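Local coordinates for protein 4-hydroxy-tetrahydrodipicolinate synthase (Aquifex aeolicus, PDB 2EHH) that probably catalyses the condensation of pyruvate with aspartate semialdehyde to 4-hydroxy-tetrahydrodipicolinate, a step of lysine biosynthesis, working as a homotetramer, at residues 165-170 with 188-193; 218-221 with 227-230. All coordinates share one frame; numbering follows the deposited sequence.

From the N terminus the chain has built most of its eight-stranded barrel before contact 1, which closes a loop from the turn after strand 157-162, out along helix 167-177 and back through strand 182-185 to the start of helix 191-196. Contact 2 opens only after this loop has closed and after the last strand, 201-204; it closes the short turn between helices 211-223 and 226-242. The two are therefore in series, neither nested nor crossed. They meet in space through helix 191-196: Thr191 packs on Ile218 and Leu192 on Ala229, which joins the late barrel helices to the first helix of the C-terminal helical region.

Contact 1: 165-170 with 188-193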
loop_
_atom_site.group_PDB
_atom_site.type_symbol
_atom_site.label_atom_id
_atom_site.label_comp_id
_atom_site.label_asym_id
_atom_site.label_seq_id
_atom_site.Cartn_x
_atom_site.Cartn_y
_atom_site.Cartn_z
ATOM N N PRO A 165 7.370 5.459 9.068
ATOM C CA PRO A 165 6.712 6.768 9.026
ATOM C C PRO A 165 5.494 6.812 9.956
ATOM O O PRO A 165 4.800 7.821 10.035
ATOM C CB PRO A 165 6.313 6.896 7.562
ATOM C CG PRO A 165 5.909 5.491 7.236
ATOM C CD PRO A 165 7.031 4.668 7.869
ATOM N N ASN A 166 5.250 5.716 10.664
ATOM C CA ASN A 166 4.102 5.620 11.559
ATOM C C ASN A 166 4.393 6.108 12.983
ATOM O O ASN A 166 4.885 5.348 13.817
ATOM C CB ASN A 166 3.614 4.168 11.596
ATOM C CG ASN A 166 2.347 3.998 12.414
ATOM O OD1 ASN A 166 1.826 4.956 12.974
ATOM N ND2 ASN A 166 1.850 2.770 12.486
ATOM N N MET A 167 4.077 7.372 13.267
ATOM C CA MET A 167 4.322 7.922 14.602
ATOM C C MET A 167 3.529 7.164 15.657
ATOM O O MET A 167 3.944 7.070 16.810
ATOM C CB MET A 167 3.952 9.409 14.658
ATOM C CG MET A 167 4.791 10.291 13.743
ATOM S SD MET A 167 6.566 10.221 14.105
ATOM C CE MET A 167 7.104 8.969 12.909
ATOM N N ASP A 168 2.382 6.629 15.260
ATOM C CA ASP A 168 1.545 5.874 16.182
ATOM C C ASP A 168 2.283 4.655 16.720
ATOM O O ASP A 168 2.068 4.240 17.859
ATOM C CB ASP A 168 0.278 5.416 15.482
ATOM C CG ASP A 168 -0.960 5.888 16.179
ATOM O OD1 ASP A 168 -1.160 5.512 17.361
ATOM O OD2 ASP A 168 -1.730 6.638 15.543
ATOM N N ARG A 169 3.136 4.065 15.891
ATOM C CA ARG A 169 3.904 2.904 16.322
ATOM C C ARG A 169 4.904 3.365 17.381
ATOM O O ARG A 169 5.131 2.680 18.375
ATOM C CB ARG A 169 4.636 2.277 15.133
ATOM C CG ARG A 169 5.573 1.135 15.508
ATOM C CD ARG A 169 6.294 0.607 14.277
ATOM N NE ARG A 169 7.424 -0.244 14.633
ATOM C CZ ARG A 169 7.331 -1.530 14.954
ATOM N NH1 ARG A 169 6.148 -2.137 14.963
ATOM N NH2 ARG A 169 8.430 -2.211 15.271
ATOM N N ILE A 170 5.495 4.535 17.170
ATOM C CA ILE A 170 6.448 5.070 18.133
ATOM C C ILE A 170 5.722 5.287 19.472
ATOM O O ILE A 170 6.236 4.931 20.538
ATOM C CB ILE A 170 7.052 6.413 17.642
ATOM C CG1 ILE A 170 7.722 6.217 16.274
ATOM C CG2 ILE A 170 8.052 6.944 18.658
ATOM C CD1 ILE A 170 8.771 5.102 16.230
ATOM N N ASP A 188 16.183 10.540 9.284
ATOM C CA ASP A 188 16.526 11.923 9.618
ATOM C C ASP A 188 15.367 12.906 9.629
ATOM O O ASP A 188 15.253 13.729 10.540
ATOM C CB ASP A 188 17.628 12.433 8.681
ATOM C CG ASP A 188 18.989 11.839 9.013
ATOM O OD1 ASP A 188 19.499 12.120 10.119
ATOM O OD2 ASP A 188 19.544 11.088 8.178
ATOM N N SER A 189 14.515 12.832 8.614
ATOM C CA SER A 189 13.371 13.731 8.531
ATOM C C SER A 189 12.353 13.530 9.644
ATOM O O SER A 189 11.521 14.399 9.880
ATOM C CB SER A 189 12.671 13.562 7.182
ATOM O OG SER A 189 13.461 14.109 6.144
ATOM N N LEU A 190 12.421 12.396 10.331
ATOM C CA LEU A 190 11.458 12.098 11.390
ATOM C C LEU A 190 12.011 12.194 12.809
ATOM O O LEU A 190 11.292 11.958 13.780
ATOM C CB LEU A 190 10.875 10.699 11.168
ATOM C CG LEU A 190 10.260 10.500 9.780
ATOM C CD1 LEU A 190 9.792 9.060 9.609
ATOM C CD2 LEU A 190 9.105 11.479 9.598
ATOM N N THR A 191 13.284 12.538 12.933
ATOM C CA THR A 191 13.903 12.645 14.246
ATOM C C THR A 191 13.166 13.612 15.173
ATOM O O THR A 191 12.871 13.274 16.318
ATOM C CB THR A 191 15.368 13.082 14.115
ATOM O OG1 THR A 191 16.080 12.092 13.359
ATOM C CG2 THR A 191 16.015 13.222 15.493
ATOM N N LEU A 192 12.853 14.805 14.676
ATOM C CA LEU A 192 12.167 15.798 15.500
ATOM C C LEU A 192 10.825 15.288 16.032
ATOM O O LEU A 192 10.614 15.241 17.245
ATOM C CB LEU A 192 11.984 17.107 14.719
ATOM C CG LEU A 192 11.458 18.313 15.509
ATOM C CD1 LEU A 192 11.851 19.604 14.794
ATOM C CD2 LEU A 192 9.944 18.212 15.672
ATOM N N PRO A 193 9.900 14.891 15.139
ATOM C CA PRO A 193 8.619 14.401 15.664
ATOM C C PRO A 193 8.752 13.162 16.557
ATOM O O PRO A 193 8.021 13.012 17.533
ATOM C CB PRO A 193 7.787 14.149 14.398
ATOM C CG PRO A 193 8.837 13.896 13.321
ATOM C CD PRO A 193 9.900 14.920 13.665
#
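Leu190 puts its CD1 methyl against the backbone of Pro165, with CD1 3.9 Å from Pro165 CA. It gets there because CG stands anti to the carbonyl carbon (chi1 -55°) and CD1 prolongs the chain beyond it (chi2 176°). Leu190 CD1 also meets the end of Met167, 4.3 Å from Met167 CE, so one leucine branch fills the angle between the turn and the first residue of the helix. Met167 is bent at chi2 and again at chi3, and this folded thioether crosses Pro193 at a slant, with SD 4.1 Å from Pro193 CB.

These three buried side chains are the tight part. The loose part is Pro165: it lies exposed at the border, and its side-chain carbons stay farther off, the nearest approach being Pro165 CB to Leu190 CD1 at 4.6 Å, so that the touch is left to the CA.

In the (beta/alpha)8 barrel this is where the loops after two neighbouring strands, 157-162 and 182-185, lead into their helices. Asn166 is the N-cap of helix 167-177, its OD1 taking weak bonds from the N atoms of Asp168 and Arg169. Arg169 makes a salt bridge through NE to Glu162. The side chains of Leu190 and Lys161, the predicted Schiff-base lysine, lie about 11 Å apart, so the contact sits outside the catalytic centre. It does sit at a subunit boundary of the tetramer: Met167 packs on Met167 of a second subunit, and Asp168 OD2 is hydrogen-bonded to Ser189 OG of that subunit.

No hydrogen bond or salt bridge crosses between 165-170 and 188-193. Their fit therefore rests on methyl, thioether and proline surfaces, while polar groups such as those of Asn166 and Arg169 are used within the loop or elsewhere in the fold.

Contact 2: 218-221 with 227-230; sequences IRAA and RRAR
The flat group that matters here is the peptide joining Arg228 to Ala229: the Ala220 methyl sits over one face of it, almost straight above the nitrogen, with Ala220 CB 3.9 Å from Ala229 N. The other flat group, the Arg228 guanidinium, has neither face covered by 218-221; its NH1 makes a salt bridge to Glu231, and NH2 has a long, weak ion pair with Glu216.

The motif is an alpha-hairpin, two consecutive helices, 211-223 and 226-242, folded back on each other across a very short turn. The first is the helix that follows the last barrel strand, and the second begins the helical C-terminal part of the chain. Asp225, just before the second helix, accepts a hydrogen bond from Arg228 N.

Small side chains let the backbones come close, the CA atoms of Ala220 and Ala229 lying only 5.4 Å apart. Their methyls face each other, CB to CB at 4.3 Å. Beside them the aliphatic stem of Arg228 lies along the Ala220 methyl, with Arg228 CG 3.8 Å from Ala220 CB. CG is anti to the backbone N (chi1 174°), which lays it on the alanine; the bend at chi2 (57°) then carries the charged end away from the helix interface. The carbon part of the arginine thus lines the partly exposed border of a buried apolar patch.

On the inner side, Ala221 also touches Met195 of helix 191-196. Across the hairpin, the Ala229 methyl ends beside the backbone of the first helix, with Ala229 CB 4.5 Å from Ala221 N.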
loop_
_atom_site.group_PDB
_atom_site.type_symbol
_atom_site.label_atom_id
_atom_site.label_comp_id
_atom_site.label_asym_id
_atom_site.label_seq_id
_atom_site.Cartn_x
_atom_site.Cartn_y
_atom_site.Cartn_z
ATOM N N ILE A 218 19.640 17.236 17.716
ATOM C CA ILE A 218 19.421 16.273 18.787
ATOM C C ILE A 218 19.486 16.895 20.185
ATOM O O ILE A 218 18.638 16.614 21.030
ATOM C CB ILE A 218 20.451 15.124 18.716
ATOM C CG1 ILE A 218 20.300 14.372 17.394
ATOM C CG2 ILE A 218 20.264 14.180 19.890
ATOM C CD1 ILE A 218 18.908 13.845 17.151
ATOM N N ARG A 219 20.491 17.723 20.442
ATOM C CA ARG A 219 20.593 18.338 21.761
ATOM C C ARG A 219 19.421 19.276 22.056
ATOM O O ARG A 219 18.918 19.313 23.177
ATOM C CB ARG A 219 21.939 19.057 21.921
ATOM C CG ARG A 219 23.027 18.118 22.458
ATOM C CD ARG A 219 24.379 18.793 22.650
ATOM N NE ARG A 219 25.031 19.085 21.376
ATOM C CZ ARG A 219 26.269 19.551 21.259
ATOM N NH1 ARG A 219 26.996 19.781 22.343
ATOM N NH2 ARG A 219 26.782 19.790 20.058
ATOM N N ALA A 220 18.974 20.018 21.049
ATOM C CA ALA A 220 17.845 20.920 21.233
ATOM C C ALA A 220 16.617 20.103 21.637
ATOM O O ALA A 220 15.881 20.474 22.558
ATOM C CB ALA A 220 17.568 21.678 19.947
ATOM N N ALA A 221 16.403 18.983 20.948
ATOM C CA ALA A 221 15.265 18.119 21.244
ATOM C C ALA A 221 15.401 17.497 22.625
ATOM O O ALA A 221 14.432 17.435 23.381
ATOM C CB ALA A 221 15.143 17.020 20.190
ATOM N N ARG A 227 11.599 24.815 19.449
ATOM C CA ARG A 227 11.595 25.997 18.595
ATOM C C ARG A 227 12.948 25.961 17.891
ATOM O O ARG A 227 13.055 26.214 16.694
ATOM C CB ARG A 227 11.495 27.284 19.418
ATOM C CG ARG A 227 11.843 28.534 18.616
ATOM C CD ARG A 227 11.948 29.769 19.502
ATOM N NE ARG A 227 10.647 30.200 20.003
ATOM C CZ ARG A 227 9.671 30.676 19.234
ATOM N NH1 ARG A 227 9.848 30.784 17.923
ATOM N NH2 ARG A 227 8.519 31.050 19.778
ATOM N N ARG A 228 13.985 25.644 18.658
ATOM C CA ARG A 228 15.332 25.558 18.114
ATOM C C ARG A 228 15.444 24.300 17.251
ATOM O O ARG A 228 16.101 24.310 16.214
ATOM C CB ARG A 228 16.357 25.517 19.250
ATOM C CG ARG A 228 17.793 25.271 18.805
ATOM C CD ARG A 228 18.278 26.307 17.797
ATOM N NE ARG A 228 19.678 26.078 17.442
ATOM C CZ ARG A 228 20.278 26.595 16.374
ATOM N NH1 ARG A 228 19.604 27.381 15.544
ATOM N NH2 ARG A 228 21.551 26.316 16.126
ATOM N N ALA A 229 14.798 23.222 17.686
ATOM C CA ALA A 229 14.820 21.969 16.938
ATOM C C ALA A 229 14.225 22.198 15.548
ATOM O O ALA A 229 14.795 21.777 14.541
ATOM C CB ALA A 229 14.033 20.899 17.685
ATOM N N ARG A 230 13.080 22.869 15.495
ATOM C CA ARG A 230 12.437 23.161 14.217
ATOM C C ARG A 230 13.347 24.012 13.338
ATOM O O ARG A 230 13.386 23.842 12.122
ATOM C CB ARG A 230 11.112 23.911 14.424
ATOM C CG ARG A 230 9.941 23.044 14.867
ATOM C CD ARG A 230 8.618 23.812 14.751
ATOM N NE ARG A 230 8.533 24.921 15.701
ATOM C CZ ARG A 230 8.268 24.785 16.999
ATOM N NH1 ARG A 230 8.052 23.583 17.522
ATOM N NH2 ARG A 230 8.228 25.858 17.781
#